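Local structure of amidohydrolase (Thermotoga maritima, 3OOQ) at residues K10-F15 / V48-K53; F54-F59 / V362-H367; N81-P86 / K159-E164; V87-K92 / N123-Q128; E254-S259 / L283-M288. The protein is probably a hydrolase of the amidohydrolase family, possibly with allantoinase activity. One frame throughout, in Å; residues are numbered along the deposited sequence.

Interaction 1. Residues K10-F15 / V48-K53; sequences KNATVF and VDLTGK
Lys-10 bridges Asp-49 in parallel register, its N bonding Val-48 O and its O receiving Leu-50 N at 2.8 Å, and after the corner at Asn-11 a further backbone bond runs from Thr-13 N to Lys-53 O. The regular pairing stops at the corner although the chains stay side by side, while 50-53 closes a type II turn. Round the corner, side chains and water take over part of the bonding. Asn-11 turns its CG anti to the backbone N (chi1 -160°), which carries ND2 over to Thr-51 OG1 at 2.9 Å; the hydroxyl lies nearly in the amide plane and the N-H points at it almost straight, at 164°. That hydroxyl in turn donates to Asp-49 OD1 over 2.6 Å on the syn side of the carboxylate, and Thr-51 N reaches the same oxygen from above its plane in an Asx turn. These two bonds to Asp-49 OD1 hold the turn and orient the hydroxyl that accepts from Asn-11. Ala-12 CB packs alongside Leu-50 CB at 3.8 Å, and one water links Asn-11 O with Gly-52 N. A second joins Thr-13 OG1 to Lys-53 O. Lys-10 NZ forms a salt bridge with Asp-25, and Lys-53 NZ one with Glu-376. The contact joins two sheets: strand 46-49 lies beside 7-10, whereas 12-14 pairs with 54-64, whose Leu-55 packs against Ala-12 and Leu-50.

Interaction 2. Residues F54-F59 / V362-H367; sequences FLFPGF and VVWSGH
Phe-54, Phe-56 and Trp-364 all set CG beside the backbone N and anti to the carbonyl carbon (chi1 -67°, -85° and -76°), so that their rings, which share one face of an antiparallel ladder, incline in a similar way on it. Phe-56 CD1 meets Trp-364 CD1 at 3.9 Å, the two side chains crossing at about a right angle with their rings oblique to each other. Farther out, Phe-56 turns its edge to the face of His-367, a T-shaped pair with centroids 5.8 Å apart. These three residues form an aromatic cluster on that face of the ladder. The loop after strand 361-364 passes over one face of the Phe-54 ring: His-367 N sits over its centre, and Gly-366 CA comes within 3.6 Å of Phe-54 CD1. At the other end, Phe-59 CE2 touches Trp-364 CZ2 at 3.8 Å. Here a water bridges Trp-364 NE1 and Pro-57 O, giving the indole N-H a partner inside the aromatic packing while resting over one face of Phe-59. The opposite side of the ladder carries Leu-55 CD1 against Val-363 CG2 at 3.9 Å. Four nearly straight backbone bonds hold the register; they tie Phe-54 to Trp-364 and Phe-56 to Val-362, with Leu-55 and Val-363 as the non-hydrogen-bonded pair between. Strand 54-64 is thereby joined to 361-364, which pairs next with 375-380. Phe-15 stacks on Phe-56, Glu-329 of helix 329-334 binds His-367 NE2, and helix 315-321 sends Thr-316 against both Phe-59 and Trp-364.

Interaction 3. Residues N81-P86 / K159-E164; sequences NEATDP and KRVYGE
Ala-83 places its CB 4.0 Å from Val-161 CG1, a small apolar contact beside the hydroxyl of Tyr-162. The chain is folded tightly here by inverse gamma turns centred on Glu-82 and Ala-83, and Glu-82 OE1 accepts from Thr-84 OG1 at 2.6 Å through its anti lone pair. The threonine hydroxyl also bonds Thr-168 OG1 of a neighbouring subunit, whose Ser-170 and Thr-171 bind the carboxylate of Glu-82. Past Thr-84, whose carbonyl carbon lies at the edge of the tyrosine ring, the chain wraps round the end of that ring. Asp-85 supplies the polar link, its backbone N donating to Tyr-162 OH over 2.9 Å in a bent hydrogen bond, N-H...O 138°. Its side chain has a partner within its own loop, OD2 accepting from Val-87 N. Pro-86 completes the path by lying across the ring: its CB stands 3.9 Å from the centroid of Tyr-162, only 8° off the ring normal, a CH-pi contact over the face. The CD of Pro-86 meets Tyr-162 CE1 at 3.7 Å. On the opposite face of the ring rests CG1 of Val-161 from the same helix, so the aromatic plane is held between valine and proline. With CG anti to its carbonyl carbon (chi1 -67°), Tyr-162 extends its ring from the helix toward 83-86, and its hydroxyl also bonds Asn-123 OD1. The loop after strand 54-64 is in this way packed on helix 156-164.

Interaction 4. Residues V87-K92 / N123-Q128; sequences VTPHVK and NPVGGQ
Gln-128 reaches from its strand into the turn formed by 88-91, and its atoms can be followed outward one by one. CB lies 4.0 Å from Val-91 O, the acceptor of the residue's own backbone N. CG, beside the backbone N at chi1 -59°, passes Pro-89 O at 3.5 Å, and CD comes near Lys-92 CG. The amide then divides its work: OE1 lies 3.7 Å from Lys-92 CE, while NE2 donates to Pro-89 O at 3.0 Å, with the N-H straight (165°), the acceptor in the amide plane and the donor on a carbonyl lone pair. A water also joins NE2 to His-90 O. At the other end, Thr-88 OG1 receives Asn-123 ND2, whose OD1 is taken up by Tyr-162 OH, and donates to Gly-126 O, which it meets from above the carbonyl plane. Thr-88 N bonds Val-125 O at 2.8 Å, and Pro-89 CB packs on Val-125 CG1. Gly-127 CA passes tightly by the carbonyl oxygens of Thr-88 and Val-91. Two isolated beta bridges, Val-87 with Val-125 and Lys-92 with Gln-128, flank a type I turn: an irregular loop laid along strand 125-133 in an amidohydrolase-family protein of the TIM-barrel clan.

Interaction 5. Residues E254-S259 / L283-M288; sequences EAYKIS and LKDLTM
Lys-257 and Asp-285 make the ionic part of the contact, which joins the loop after strand 247-249 to the loop after strand 269-271. The lysine chain is extended beyond CG and crosses the aspartate at about a right angle, bringing Lys-257 NZ to Asp-285 OD2 at 2.7 Å on the anti lone pair, away from the other oxygen. The same ammonium group meets Glu-254 OE2 at 3.1 Å, a salt bridge whose hydrogen bond is weak. Glu-254 OE2 and Asp-285 OD2 stand 3.8 Å apart, two neighbouring acids sharing one ammonium.

Among the other hydrogen bonds, Tyr-256 OH donates to Asp-285 O over 3.2 Å, in the carbonyl plane and on a lone pair. Its CG occupies the position between backbone N and carbonyl carbon (chi1 72°), which sends the ring across to the other loop. A water accepts from Asp-285 N and donates to Glu-254 OE2, each at 2.7 Å.

Apolar contact is slight: Tyr-256 CE2 touches Thr-287 CG2 at 3.9 Å. Within 254-259, Lys-257 CG packs on one face of the Tyr-256 ring. Thr-287 OG1 bonds Glu-289 N in the turn leading into helix 290-297.

Gln-100 of a neighbouring subunit also bonds both Glu-254 OE1 and Lys-257 NZ. The shared lysine probably offsets much of the repulsion between the paired carboxylates, and the chemistry joins two surface loops to a subunit interface mainly through polar contacts.

How the interactions relate
Interactions 1 and 2 form one continuous region, their centres 10 Å apart: Thr-13 and Phe-15 probably bond Leu-55 through the backbone, linking the ladders of 12-14 and 361-364 to opposite edges of strand 54-64. Interactions 3 and 4 make a second pair, with centres 12 Å apart, on the other side of the chain's centre. Asn-123 connects them, its amide probably bonding both Tyr-162 OH (OD1, 2.5 Å) and Glu-82 O (ND2). Interaction 5 stands alone, its nearest atoms about 11 Å from interaction 3, yet both meet the same neighbouring subunit. Interaction 2 closes a long loop of chain that holds interactions 3, 4 and 5.

Interaction 1. Residues K10-F15 / V48-K53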
# COMPACT_ATOMS: atom_id res chain seq x y z
N LYS F 10 2.49 6.05 67.20
CA LYS F 10 3.36 6.51 68.30
C LYS F 10 4.86 6.39 68.02
O LYS F 10 5.34 5.34 67.57
CB LYS F 10 3.01 5.78 69.62
CG LYS F 10 1.56 6.01 70.07
CD LYS F 10 1.40 6.79 71.39
CE LYS F 10 2.59 7.66 71.81
NZ LYS F 10 2.13 8.73 72.76
N ASN F 11 5.59 7.46 68.30
CA ASN F 11 7.05 7.41 68.42
C ASN F 11 7.82 7.14 67.12
O ASN F 11 8.97 6.70 67.14
CB ASN F 11 7.45 6.44 69.55
CG ASN F 11 8.87 6.67 70.05
OD1 ASN F 11 9.34 7.80 70.16
ND2 ASN F 11 9.56 5.58 70.36
N ALA F 12 7.19 7.43 65.98
CA ALA F 12 7.88 7.48 64.70
C ALA F 12 8.78 8.71 64.65
O ALA F 12 8.58 9.67 65.40
CB ALA F 12 6.86 7.54 63.55
N THR F 13 9.76 8.69 63.75
CA THR F 13 10.34 9.94 63.27
C THR F 13 9.34 10.42 62.20
O THR F 13 9.20 9.81 61.13
CB THR F 13 11.74 9.76 62.67
OG1 THR F 13 12.61 9.18 63.65
CG2 THR F 13 12.32 11.11 62.18
N VAL F 14 8.64 11.51 62.53
CA VAL F 14 7.58 12.04 61.68
C VAL F 14 8.15 13.12 60.77
O VAL F 14 8.82 14.05 61.25
CB VAL F 14 6.37 12.62 62.52
CG1 VAL F 14 5.25 13.13 61.60
CG2 VAL F 14 5.82 11.57 63.48
N PHE F 15 7.88 12.99 59.47
CA PHE F 15 8.26 13.96 58.47
C PHE F 15 7.02 14.68 57.93
O PHE F 15 6.43 14.23 56.93
CB PHE F 15 9.02 13.27 57.33
CG PHE F 15 10.49 13.08 57.60
CD1 PHE F 15 10.94 12.09 58.47
CD2 PHE F 15 11.43 13.87 56.95
CE1 PHE F 15 12.30 11.91 58.73
CE2 PHE F 15 12.80 13.69 57.20
CZ PHE F 15 13.23 12.71 58.09
N VAL F 48 -0.67 2.25 67.25
CA VAL F 48 0.31 1.60 66.41
C VAL F 48 1.67 2.15 66.79
O VAL F 48 1.95 3.33 66.61
CB VAL F 48 0.03 1.87 64.92
CG1 VAL F 48 1.05 1.16 64.04
CG2 VAL F 48 -1.40 1.43 64.57
N ASP F 49 2.51 1.27 67.31
CA ASP F 49 3.83 1.66 67.75
C ASP F 49 4.78 1.68 66.56
O ASP F 49 4.95 0.66 65.88
CB ASP F 49 4.32 0.70 68.85
CG ASP F 49 5.80 0.85 69.15
OD1 ASP F 49 6.28 1.98 69.31
OD2 ASP F 49 6.49 -0.20 69.22
N LEU F 50 5.39 2.83 66.31
CA LEU F 50 6.30 2.97 65.18
C LEU F 50 7.70 3.36 65.61
O LEU F 50 8.44 4.02 64.86
CB LEU F 50 5.76 3.99 64.15
CG LEU F 50 4.40 3.73 63.48
CD1 LEU F 50 4.04 4.89 62.56
CD2 LEU F 50 4.37 2.41 62.73
N THR F 51 8.06 2.96 66.83
CA THR F 51 9.43 3.13 67.33
C THR F 51 10.44 2.58 66.31
O THR F 51 10.32 1.44 65.87
CB THR F 51 9.63 2.38 68.68
OG1 THR F 51 8.69 2.89 69.64
CG2 THR F 51 11.06 2.57 69.21
N GLY F 52 11.40 3.41 65.92
CA GLY F 52 12.41 2.98 64.95
C GLY F 52 12.02 3.17 63.48
O GLY F 52 12.86 2.98 62.59
N LYS F 53 10.77 3.56 63.24
CA LYS F 53 10.23 3.72 61.88
C LYS F 53 10.10 5.20 61.51
O LYS F 53 10.28 6.08 62.34
CB LYS F 53 8.85 3.04 61.77
CG LYS F 53 8.75 1.64 62.38
CD LYS F 53 9.59 0.63 61.62
CE LYS F 53 9.64 -0.75 62.29
NZ LYS F 53 10.57 -1.59 61.48
O HOH W 1 11.34 6.21 66.62
O HOH W 2 12.24 6.54 63.98

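Interaction 2. Residues F54-F59 / V362-H367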
# COMPACT_ATOMS: atom_id res chain seq x y z
N PHE F 54 9.79 5.47 60.23
CA PHE F 54 9.63 6.82 59.70
C PHE F 54 8.24 6.94 59.11
O PHE F 54 7.80 6.04 58.39
CB PHE F 54 10.68 7.11 58.62
CG PHE F 54 12.09 7.17 59.14
CD1 PHE F 54 12.65 6.10 59.82
CD2 PHE F 54 12.85 8.31 58.94
CE1 PHE F 54 13.98 6.18 60.32
CE2 PHE F 54 14.17 8.40 59.42
CZ PHE F 54 14.73 7.34 60.12
N LEU F 55 7.55 8.03 59.41
CA LEU F 55 6.20 8.23 58.92
C LEU F 55 6.18 9.42 57.97
O LEU F 55 6.52 10.55 58.36
CB LEU F 55 5.22 8.46 60.08
CG LEU F 55 3.73 8.45 59.77
CD1 LEU F 55 3.27 7.10 59.23
CD2 LEU F 55 2.94 8.80 61.02
N PHE F 56 5.79 9.16 56.72
CA PHE F 56 5.81 10.17 55.67
C PHE F 56 4.41 10.36 55.14
O PHE F 56 3.57 9.48 55.31
CB PHE F 56 6.76 9.73 54.54
CG PHE F 56 8.20 10.10 54.79
CD1 PHE F 56 8.95 9.43 55.74
CD2 PHE F 56 8.79 11.14 54.08
CE1 PHE F 56 10.27 9.78 55.97
CE2 PHE F 56 10.12 11.49 54.30
CZ PHE F 56 10.86 10.81 55.25
N PRO F 57 4.13 11.53 54.54
CA PRO F 57 2.90 11.60 53.76
C PRO F 57 3.07 10.70 52.52
O PRO F 57 4.21 10.38 52.14
CB PRO F 57 2.84 13.06 53.31
CG PRO F 57 4.22 13.53 53.30
CD PRO F 57 5.00 12.70 54.30
N GLY F 58 1.97 10.28 51.91
CA GLY F 58 2.06 9.58 50.62
C GLY F 58 2.64 10.53 49.58
O GLY F 58 2.33 11.73 49.59
N PHE F 59 3.47 10.00 48.67
CA PHE F 59 3.99 10.80 47.56
C PHE F 59 2.94 11.03 46.50
O PHE F 59 2.00 10.25 46.35
CB PHE F 59 5.24 10.19 46.94
CG PHE F 59 6.38 10.03 47.91
CD1 PHE F 59 6.82 11.12 48.65
CD2 PHE F 59 7.02 8.80 48.07
CE1 PHE F 59 7.88 10.99 49.55
CE2 PHE F 59 8.08 8.66 48.97
CZ PHE F 59 8.52 9.76 49.70
N VAL F 362 2.62 6.86 54.98
CA VAL F 362 3.44 5.70 54.66
C VAL F 362 4.43 5.46 55.78
O VAL F 362 5.14 6.38 56.18
CB VAL F 362 4.21 5.91 53.33
CG1 VAL F 362 5.03 4.67 52.98
CG2 VAL F 362 3.24 6.25 52.19
N VAL F 363 4.45 4.23 56.29
CA VAL F 363 5.43 3.79 57.27
C VAL F 363 6.62 3.20 56.54
O VAL F 363 6.50 2.17 55.87
CB VAL F 363 4.86 2.72 58.28
CG1 VAL F 363 5.93 2.29 59.27
CG2 VAL F 363 3.61 3.24 59.01
N TRP F 364 7.76 3.87 56.65
CA TRP F 364 9.01 3.43 56.07
C TRP F 364 9.90 2.85 57.18
O TRP F 364 9.87 3.33 58.33
CB TRP F 364 9.75 4.61 55.45
CG TRP F 364 9.21 5.09 54.15
CD1 TRP F 364 8.19 5.99 53.97
CD2 TRP F 364 9.65 4.71 52.84
NE1 TRP F 364 7.96 6.18 52.63
CE2 TRP F 364 8.84 5.42 51.91
CE3 TRP F 364 10.63 3.83 52.35
CZ2 TRP F 364 8.99 5.29 50.52
CZ3 TRP F 364 10.79 3.71 50.96
CH2 TRP F 364 9.97 4.44 50.07
N SER F 365 10.70 1.86 56.80
CA SER F 365 11.62 1.19 57.70
C SER F 365 12.80 2.10 58.04
O SER F 365 13.46 1.92 59.06
CB SER F 365 12.13 -0.13 57.06
OG SER F 365 13.07 0.13 56.03
N GLY F 366 13.06 3.06 57.16
CA GLY F 366 14.17 4.00 57.29
C GLY F 366 13.89 5.14 56.33
O GLY F 366 12.79 5.20 55.75
N HIS F 367 14.86 6.03 56.13
CA HIS F 367 14.64 7.18 55.26
C HIS F 367 14.37 6.71 53.81
O HIS F 367 15.07 5.83 53.31
CB HIS F 367 15.85 8.12 55.31
CG HIS F 367 15.55 9.49 54.76
ND1 HIS F 367 15.30 9.72 53.42
CD2 HIS F 367 15.44 10.69 55.38
CE1 HIS F 367 15.05 11.00 53.24
NE2 HIS F 367 15.13 11.61 54.40
O HOH W 3 5.97 8.06 51.31

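Interaction 3. Residues N81-P86 / K159-E164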
# COMPACT_ATOMS: atom_id res chain seq x y z
N ASN F 81 -2.93 7.27 24.57
CA ASN F 81 -2.93 8.24 23.47
C ASN F 81 -3.97 7.89 22.43
O ASN F 81 -3.85 6.87 21.76
CB ASN F 81 -1.56 8.31 22.78
CG ASN F 81 -0.51 9.07 23.58
OD1 ASN F 81 -0.59 10.29 23.74
ND2 ASN F 81 0.49 8.35 24.07
N GLU F 82 -4.98 8.76 22.29
CA GLU F 82 -5.97 8.63 21.22
C GLU F 82 -5.39 9.30 19.96
O GLU F 82 -5.84 10.38 19.52
CB GLU F 82 -7.31 9.25 21.65
CG GLU F 82 -8.45 9.04 20.65
CD GLU F 82 -8.58 7.60 20.24
OE1 GLU F 82 -8.32 7.29 19.05
OE2 GLU F 82 -8.90 6.76 21.11
N ALA F 83 -4.39 8.64 19.39
CA ALA F 83 -3.56 9.22 18.35
C ALA F 83 -4.17 9.07 16.96
O ALA F 83 -3.48 8.72 16.00
CB ALA F 83 -2.16 8.60 18.40
N THR F 84 -5.47 9.35 16.85
CA THR F 84 -6.22 9.24 15.60
C THR F 84 -6.84 10.57 15.21
O THR F 84 -7.67 10.64 14.29
CB THR F 84 -7.36 8.23 15.74
OG1 THR F 84 -8.20 8.64 16.84
CG2 THR F 84 -6.79 6.85 16.03
N ASP F 85 -6.46 11.63 15.92
CA ASP F 85 -7.08 12.94 15.79
C ASP F 85 -6.27 13.90 16.66
O ASP F 85 -6.11 13.65 17.86
CB ASP F 85 -8.55 12.88 16.26
CG ASP F 85 -9.30 14.19 16.07
OD1 ASP F 85 -10.54 14.15 16.01
OD2 ASP F 85 -8.68 15.26 15.99
N PRO F 86 -5.74 15.00 16.07
CA PRO F 86 -4.84 15.84 16.87
C PRO F 86 -5.56 16.68 17.94
O PRO F 86 -4.90 17.30 18.76
CB PRO F 86 -4.14 16.72 15.81
CG PRO F 86 -5.07 16.76 14.66
CD PRO F 86 -5.85 15.46 14.67
N LYS F 159 4.11 16.46 16.10
CA LYS F 159 4.42 16.56 14.68
C LYS F 159 4.95 15.24 14.05
O LYS F 159 4.78 15.05 12.85
CB LYS F 159 5.38 17.73 14.39
CG LYS F 159 6.81 17.55 14.90
CD LYS F 159 7.75 18.66 14.33
CE LYS F 159 9.21 18.48 14.80
NZ LYS F 159 10.14 19.24 13.91
N ARG F 160 5.59 14.38 14.84
CA ARG F 160 6.00 13.04 14.37
C ARG F 160 4.75 12.17 14.16
O ARG F 160 4.59 11.58 13.09
CB ARG F 160 6.97 12.34 15.34
CG ARG F 160 7.30 10.88 14.94
CD ARG F 160 8.07 10.10 16.02
NE ARG F 160 7.35 10.07 17.31
CZ ARG F 160 6.38 9.20 17.65
NH1 ARG F 160 5.97 8.25 16.79
NH2 ARG F 160 5.82 9.28 18.85
N VAL F 161 3.88 12.10 15.17
CA VAL F 161 2.63 11.32 15.07
C VAL F 161 1.75 11.73 13.88
O VAL F 161 1.31 10.87 13.07
CB VAL F 161 1.81 11.33 16.39
CG1 VAL F 161 0.41 10.77 16.15
CG2 VAL F 161 2.50 10.51 17.47
N TYR F 162 1.49 13.02 13.74
CA TYR F 162 0.62 13.43 12.64
C TYR F 162 1.34 13.51 11.29
O TYR F 162 0.76 13.20 10.24
CB TYR F 162 -0.32 14.60 13.02
CG TYR F 162 -1.28 14.07 14.06
CD1 TYR F 162 -2.44 13.36 13.67
CD2 TYR F 162 -0.96 14.12 15.43
CE1 TYR F 162 -3.28 12.78 14.62
CE2 TYR F 162 -1.81 13.55 16.38
CZ TYR F 162 -2.97 12.88 15.97
OH TYR F 162 -3.80 12.29 16.92
N GLY F 163 2.63 13.87 11.33
CA GLY F 163 3.47 13.86 10.12
C GLY F 163 3.52 12.45 9.52
O GLY F 163 3.38 12.29 8.32
N GLU F 164 3.69 11.43 10.36
CA GLU F 164 3.62 10.03 9.88
C GLU F 164 2.24 9.67 9.29
O GLU F 164 2.15 8.88 8.35
CB GLU F 164 4.04 9.02 10.97
CG GLU F 164 5.58 8.88 11.18
CD GLU F 164 5.98 8.16 12.51
OE1 GLU F 164 5.08 7.69 13.25
OE2 GLU F 164 7.21 8.07 12.80

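Interaction 4. Residues V87-K92 / N123-Q128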
# COMPACT_ATOMS: atom_id res chain seq x y z
N VAL F 87 -6.89 16.68 17.94
CA VAL F 87 -7.68 17.46 18.89
C VAL F 87 -8.73 16.58 19.57
O VAL F 87 -9.86 16.46 19.09
CB VAL F 87 -8.38 18.66 18.20
CG1 VAL F 87 -9.07 19.57 19.21
CG2 VAL F 87 -7.39 19.48 17.39
N THR F 88 -8.35 15.95 20.67
CA THR F 88 -9.27 15.14 21.46
C THR F 88 -9.43 15.61 22.92
O THR F 88 -9.24 14.82 23.85
CB THR F 88 -8.87 13.65 21.43
OG1 THR F 88 -7.55 13.49 21.97
CG2 THR F 88 -8.89 13.09 20.00
N PRO F 89 -9.82 16.88 23.13
CA PRO F 89 -10.02 17.39 24.50
C PRO F 89 -11.11 16.67 25.29
O PRO F 89 -11.06 16.66 26.51
CB PRO F 89 -10.45 18.85 24.29
CG PRO F 89 -11.00 18.88 22.89
CD PRO F 89 -10.23 17.87 22.11
N HIS F 90 -12.07 16.08 24.57
CA HIS F 90 -13.24 15.44 25.17
C HIS F 90 -12.95 14.07 25.81
O HIS F 90 -13.75 13.60 26.61
CB HIS F 90 -14.34 15.27 24.11
CG HIS F 90 -13.94 14.38 22.97
ND1 HIS F 90 -12.77 14.57 22.26
CD2 HIS F 90 -14.52 13.27 22.45
CE1 HIS F 90 -12.66 13.63 21.34
NE2 HIS F 90 -13.71 12.83 21.44
N VAL F 91 -11.85 13.41 25.42
CA VAL F 91 -11.55 12.11 26.02
C VAL F 91 -10.88 12.29 27.39
O VAL F 91 -10.17 13.26 27.62
CB VAL F 91 -10.72 11.14 25.09
CG1 VAL F 91 -11.37 10.99 23.68
CG2 VAL F 91 -9.24 11.55 25.00
N LYS F 92 -11.13 11.34 28.29
CA LYS F 92 -10.64 11.43 29.67
C LYS F 92 -9.73 10.26 30.03
O LYS F 92 -10.07 9.11 29.76
CB LYS F 92 -11.83 11.44 30.65
CG LYS F 92 -13.04 12.30 30.26
CD LYS F 92 -14.13 12.34 31.38
CE LYS F 92 -13.56 12.96 32.68
NZ LYS F 92 -14.61 13.32 33.71
N ASN F 123 -0.97 14.04 20.92
CA ASN F 123 -1.87 15.04 20.34
C ASN F 123 -1.58 16.46 20.76
O ASN F 123 -1.34 16.69 21.95
CB ASN F 123 -3.32 14.75 20.69
CG ASN F 123 -3.81 13.43 20.13
OD1 ASN F 123 -3.14 12.81 19.32
ND2 ASN F 123 -4.99 13.01 20.56
N PRO F 124 -1.66 17.42 19.81
CA PRO F 124 -1.64 18.84 20.18
C PRO F 124 -2.60 19.10 21.35
O PRO F 124 -2.21 19.76 22.31
CB PRO F 124 -2.06 19.54 18.89
CG PRO F 124 -1.42 18.67 17.79
CD PRO F 124 -1.55 17.23 18.34
N VAL F 125 -3.82 18.55 21.27
CA VAL F 125 -4.79 18.59 22.38
C VAL F 125 -5.21 17.16 22.68
O VAL F 125 -5.93 16.54 21.89
CB VAL F 125 -6.04 19.47 22.07
CG1 VAL F 125 -6.93 19.62 23.33
CG2 VAL F 125 -5.64 20.87 21.57
N GLY F 126 -4.75 16.63 23.81
CA GLY F 126 -4.85 15.19 24.08
C GLY F 126 -6.04 14.66 24.90
O GLY F 126 -6.45 13.51 24.72
N GLY F 127 -6.60 15.49 25.79
CA GLY F 127 -7.69 15.04 26.66
C GLY F 127 -7.53 15.45 28.11
O GLY F 127 -6.60 16.19 28.45
N GLN F 128 -8.41 14.95 28.98
CA GLN F 128 -8.48 15.44 30.36
C GLN F 128 -7.75 14.56 31.34
O GLN F 128 -7.81 13.34 31.26
CB GLN F 128 -9.94 15.60 30.81
CG GLN F 128 -10.73 16.57 29.96
CD GLN F 128 -12.21 16.29 30.00
OE1 GLN F 128 -12.81 16.25 31.06
NE2 GLN F 128 -12.80 16.08 28.83
O HOH W 4 -15.64 15.25 28.22

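Interaction 5. Residues E254-S259 / L283-M288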
# COMPACT_ATOMS: atom_id res chain seq x y z
N GLU F 254 14.13 22.10 29.07
CA GLU F 254 15.01 23.27 28.95
C GLU F 254 14.51 24.50 29.71
O GLU F 254 14.97 25.61 29.43
CB GLU F 254 15.25 23.60 27.47
CG GLU F 254 15.97 22.49 26.73
CD GLU F 254 16.49 22.92 25.37
OE1 GLU F 254 16.04 23.96 24.84
OE2 GLU F 254 17.36 22.19 24.84
N ALA F 255 13.59 24.30 30.66
CA ALA F 255 13.05 25.40 31.47
C ALA F 255 14.16 26.18 32.19
O ALA F 255 14.03 27.39 32.41
CB ALA F 255 12.00 24.88 32.49
N TYR F 256 15.25 25.48 32.51
CA TYR F 256 16.37 26.11 33.20
C TYR F 256 17.02 27.23 32.38
O TYR F 256 17.61 28.15 32.93
CB TYR F 256 17.39 25.06 33.65
CG TYR F 256 18.22 24.43 32.54
CD1 TYR F 256 19.38 25.06 32.07
CD2 TYR F 256 17.86 23.20 31.99
CE1 TYR F 256 20.15 24.47 31.05
CE2 TYR F 256 18.62 22.60 30.98
CZ TYR F 256 19.76 23.24 30.51
OH TYR F 256 20.51 22.64 29.52
N LYS F 257 16.89 27.16 31.05
CA LYS F 257 17.43 28.20 30.20
C LYS F 257 16.58 29.46 30.26
O LYS F 257 17.05 30.53 29.93
CB LYS F 257 17.56 27.70 28.75
CG LYS F 257 18.41 26.45 28.59
CD LYS F 257 18.47 25.98 27.15
CE LYS F 257 19.48 24.86 27.01
NZ LYS F 257 19.53 24.30 25.63
N ILE F 258 15.34 29.36 30.71
CA ILE F 258 14.46 30.52 30.75
C ILE F 258 13.78 30.65 32.09
O ILE F 258 12.65 31.14 32.20
CB ILE F 258 13.40 30.45 29.61
CG1 ILE F 258 12.62 29.14 29.71
CG2 ILE F 258 14.08 30.59 28.24
CD1 ILE F 258 11.30 29.11 28.93
N SER F 259 14.49 30.23 33.13
CA SER F 259 13.92 30.14 34.48
C SER F 259 13.46 31.49 35.05
O SER F 259 12.46 31.55 35.77
CB SER F 259 14.90 29.45 35.43
OG SER F 259 16.20 30.02 35.32
N LEU F 283 15.52 16.25 23.84
CA LEU F 283 16.00 15.88 25.18
C LEU F 283 17.52 16.00 25.33
O LEU F 283 18.06 15.66 26.39
CB LEU F 283 15.57 14.44 25.52
CG LEU F 283 14.06 14.15 25.49
CD1 LEU F 283 13.74 12.75 26.02
CD2 LEU F 283 13.31 15.17 26.30
N LYS F 284 18.22 16.49 24.31
CA LYS F 284 19.70 16.51 24.35
C LYS F 284 20.33 17.26 25.55
O LYS F 284 21.40 16.88 26.01
CB LYS F 284 20.30 17.03 23.04
CG LYS F 284 20.30 18.54 22.87
CD LYS F 284 21.05 18.97 21.59
CE LYS F 284 21.56 20.41 21.70
NZ LYS F 284 21.54 21.12 20.38
N ASP F 285 19.67 18.32 26.03
CA ASP F 285 20.18 19.10 27.17
C ASP F 285 19.49 18.80 28.51
O ASP F 285 19.58 19.59 29.45
CB ASP F 285 20.13 20.61 26.87
CG ASP F 285 21.22 21.05 25.91
OD1 ASP F 285 22.19 20.30 25.70
OD2 ASP F 285 21.12 22.14 25.34
N LEU F 286 18.80 17.66 28.59
CA LEU F 286 18.22 17.22 29.86
C LEU F 286 19.33 17.06 30.89
O LEU F 286 20.38 16.52 30.60
CB LEU F 286 17.45 15.89 29.67
CG LEU F 286 16.83 15.09 30.83
CD1 LEU F 286 15.79 14.13 30.28
CD2 LEU F 286 17.86 14.26 31.51
N THR F 287 19.09 17.57 32.10
CA THR F 287 20.04 17.43 33.20
C THR F 287 19.30 17.38 34.53
O THR F 287 18.30 18.08 34.75
CB THR F 287 21.11 18.56 33.23
OG1 THR F 287 21.87 18.46 34.45
CG2 THR F 287 20.47 19.95 33.13
N MSE F 288 19.79 16.52 35.41
CA MSE F 288 19.24 16.42 36.75
C MSE F 288 19.51 17.68 37.58
O MSE F 288 18.85 17.92 38.60
CB MSE F 288 19.79 15.20 37.45
CG MSE F 288 18.84 14.66 38.45
SE MSE F 288 18.91 12.77 38.36
CE MSE F 288 17.10 12.40 38.93
O HOH W 5 17.30 19.55 25.43